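Local coordinates for proteolytically activated form of PPO4 Tyrosinase (Agaricus bisporus var. bisporus H97, PDB 4OUA), which oxidises phenols with a pair of copper ions, hydroxylating monophenols to o-diphenols and converting these to the o-quinones that start melanin synthesis, at residues H56-T61 with P175-Y180. Numbering follows the deposited sequence.
Sequences HGLPFT and PSFNGY. With NA (sodium ion), chain E; CU1 (copper (I) ion), chain C.
L58 carries this contact, reaching from the copper-ligand loop into the turn at F177-Y180. Its CG stands anti to the carbonyl carbon (chi1 -71°), and an extended second torsion (172°) carries CD1 across to the Y180 ring, 3.5 Å from CE2, with the two side chains arriving from opposite directions. Nearer the backbone, L58 CB lies 3.8 Å from F177 CE1; both rings are met obliquely. The other methyl, CD2, sits over the centre of the F60 ring, 3.3 Å above its plane. F271 packs its ring edge-to-face with both F177 and Y180. This tight part is mostly apolar, though S176 O also lies against L58 CD1. Replacing Y180 by alanine would probably strip L58 CD1 of the tyrosine ring and open a gap beside F271. Beyond L58 the contact narrows to one touch, P59 CB against S176 OG, a hydroxyl hydrogen-bonded to D174; S176 and Y180 are partly exposed. In the same loop, H56 NE2 binds copper at 2.1 Å together with H81 and H90, while the carbonyl oxygens of G57 and P59 join G54 and two waters on sodium. No hydrogen bond links 56-61 to 175-180: shape and hydrophobic burial join them, and of the two only 56-61 binds the metals.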
loop_
_atom_site.group_PDB
_atom_site.type_symbol
_atom_site.label_atom_id
_atom_site.label_comp_id
_atom_site.label_asym_id
_atom_site.label_seq_id
_atom_site.Cartn_x
_atom_site.Cartn_y
_atom_site.Cartn_z
ATOM N N HIS A 56 3.192 10.282 0.985
ATOM C CA HIS A 56 3.505 9.870 -0.379
ATOM C C HIS A 56 3.801 11.068 -1.280
ATOM O O HIS A 56 4.910 11.207 -1.794
ATOM C CB HIS A 56 2.351 9.046 -0.957
ATOM C CG HIS A 56 2.714 8.267 -2.183
ATOM N ND1 HIS A 56 2.424 8.704 -3.457
ATOM C CD2 HIS A 56 3.337 7.072 -2.328
ATOM C CE1 HIS A 56 2.855 7.816 -4.335
ATOM N NE2 HIS A 56 3.412 6.816 -3.676
ATOM N N GLY A 57 2.808 11.933 -1.460
ATOM C CA GLY A 57 2.965 13.107 -2.301
ATOM C C GLY A 57 2.665 14.395 -1.560
ATOM O O GLY A 57 3.312 14.711 -0.562
ATOM N N LEU A 58 1.684 15.144 -2.054
ATOM C CA LEU A 58 1.249 16.368 -1.390
ATOM C C LEU A 58 0.552 16.054 -0.070
ATOM O O LEU A 58 -0.068 15.000 0.073
ATOM C CB LEU A 58 0.317 17.172 -2.298
ATOM C CG LEU A 58 0.951 17.860 -3.507
ATOM C CD1 LEU A 58 -0.122 18.439 -4.414
ATOM C CD2 LEU A 58 1.912 18.947 -3.053
ATOM N N PRO A 59 0.655 16.972 0.902
ATOM C CA PRO A 59 1.420 18.213 0.760
ATOM C C PRO A 59 2.919 17.982 0.913
ATOM O O PRO A 59 3.330 16.942 1.423
ATOM C CB PRO A 59 0.884 19.080 1.899
ATOM C CG PRO A 59 0.502 18.094 2.948
ATOM C CD PRO A 59 -0.022 16.889 2.209
ATOM N N PHE A 60 3.725 18.941 0.474
ATOM C CA PHE A 60 5.171 18.823 0.592
ATOM C C PHE A 60 5.647 19.302 1.959
ATOM O O PHE A 60 6.312 20.331 2.068
ATOM C CB PHE A 60 5.866 19.611 -0.517
ATOM C CG PHE A 60 5.547 19.119 -1.902
ATOM C CD1 PHE A 60 5.086 17.830 -2.105
ATOM C CD2 PHE A 60 5.713 19.946 -2.998
ATOM C CE1 PHE A 60 4.795 17.376 -3.376
ATOM C CE2 PHE A 60 5.421 19.499 -4.270
ATOM C CZ PHE A 60 4.962 18.212 -4.460
ATOM N N THR A 61 5.300 18.550 2.998
ATOM C CA THR A 61 5.674 18.902 4.364
ATOM C C THR A 61 6.246 17.702 5.111
ATOM O O THR A 61 5.880 16.561 4.831
ATOM C CB THR A 61 4.470 19.453 5.156
ATOM O OG1 THR A 61 3.443 18.456 5.223
ATOM C CG2 THR A 61 3.915 20.704 4.487
ATOM N N PRO A 175 -4.708 23.449 1.224
ATOM C CA PRO A 175 -4.263 24.620 0.459
ATOM C C PRO A 175 -3.145 24.306 -0.535
ATOM O O PRO A 175 -2.827 25.146 -1.376
ATOM C CB PRO A 175 -3.763 25.577 1.548
ATOM C CG PRO A 175 -4.482 25.160 2.782
ATOM C CD PRO A 175 -4.615 23.672 2.677
ATOM N N SER A 176 -2.556 23.117 -0.435
ATOM C CA SER A 176 -1.467 22.733 -1.326
ATOM C C SER A 176 -1.993 22.115 -2.620
ATOM O O SER A 176 -1.215 21.690 -3.474
ATOM C CB SER A 176 -0.514 21.759 -0.624
ATOM O OG SER A 176 -1.181 20.569 -0.233
ATOM N N PHE A 177 -3.315 22.074 -2.763
ATOM C CA PHE A 177 -3.940 21.525 -3.964
ATOM C C PHE A 177 -4.350 22.627 -4.940
ATOM O O PHE A 177 -4.845 22.344 -6.030
ATOM C CB PHE A 177 -5.175 20.687 -3.606
ATOM C CG PHE A 177 -4.865 19.406 -2.878
ATOM C CD1 PHE A 177 -3.594 19.149 -2.391
ATOM C CD2 PHE A 177 -5.852 18.451 -2.693
ATOM C CE1 PHE A 177 -3.318 17.967 -1.724
ATOM C CE2 PHE A 177 -5.581 17.270 -2.029
ATOM C CZ PHE A 177 -4.312 17.027 -1.544
ATOM N N ASN A 178 -4.139 23.878 -4.541
ATOM C CA ASN A 178 -4.649 25.035 -5.278
ATOM C C ASN A 178 -4.252 25.090 -6.754
ATOM O O ASN A 178 -5.104 25.279 -7.622
ATOM C CB ASN A 178 -4.204 26.327 -4.585
ATOM C CG ASN A 178 -4.796 26.477 -3.193
ATOM O OD1 ASN A 178 -5.323 25.522 -2.624
ATOM N ND2 ASN A 178 -4.707 27.683 -2.639
ATOM N N GLY A 179 -2.964 24.926 -7.035
ATOM C CA GLY A 179 -2.456 25.074 -8.388
ATOM C C GLY A 179 -2.977 24.060 -9.393
ATOM O O GLY A 179 -2.990 24.328 -10.593
ATOM N N TYR A 180 -3.413 22.900 -8.904
ATOM C CA TYR A 180 -3.828 21.797 -9.770
ATOM C C TYR A 180 -5.327 21.863 -10.077
ATOM O O TYR A 180 -6.165 21.738 -9.187
ATOM C CB TYR A 180 -3.464 20.456 -9.130
ATOM C CG TYR A 180 -2.052 20.421 -8.595
ATOM C CD1 TYR A 180 -1.020 19.865 -9.338
ATOM C CD2 TYR A 180 -1.748 20.956 -7.347
ATOM C CE1 TYR A 180 0.276 19.841 -8.854
ATOM C CE2 TYR A 180 -0.452 20.934 -6.855
ATOM C CZ TYR A 180 0.556 20.375 -7.615
ATOM O OH TYR A 180 1.845 20.340 -7.140
HETATM NA NA NA E . 3.813 14.883 1.666
HETATM CU CU CU1 C . 4.947 5.549 -4.207
HETATM O O HOH W 1 4.327 14.430 3.945
HETATM O O HOH W 2 3.455 5.034 -6.035
HETATM O O HOH W 3 5.977 15.152 1.572
#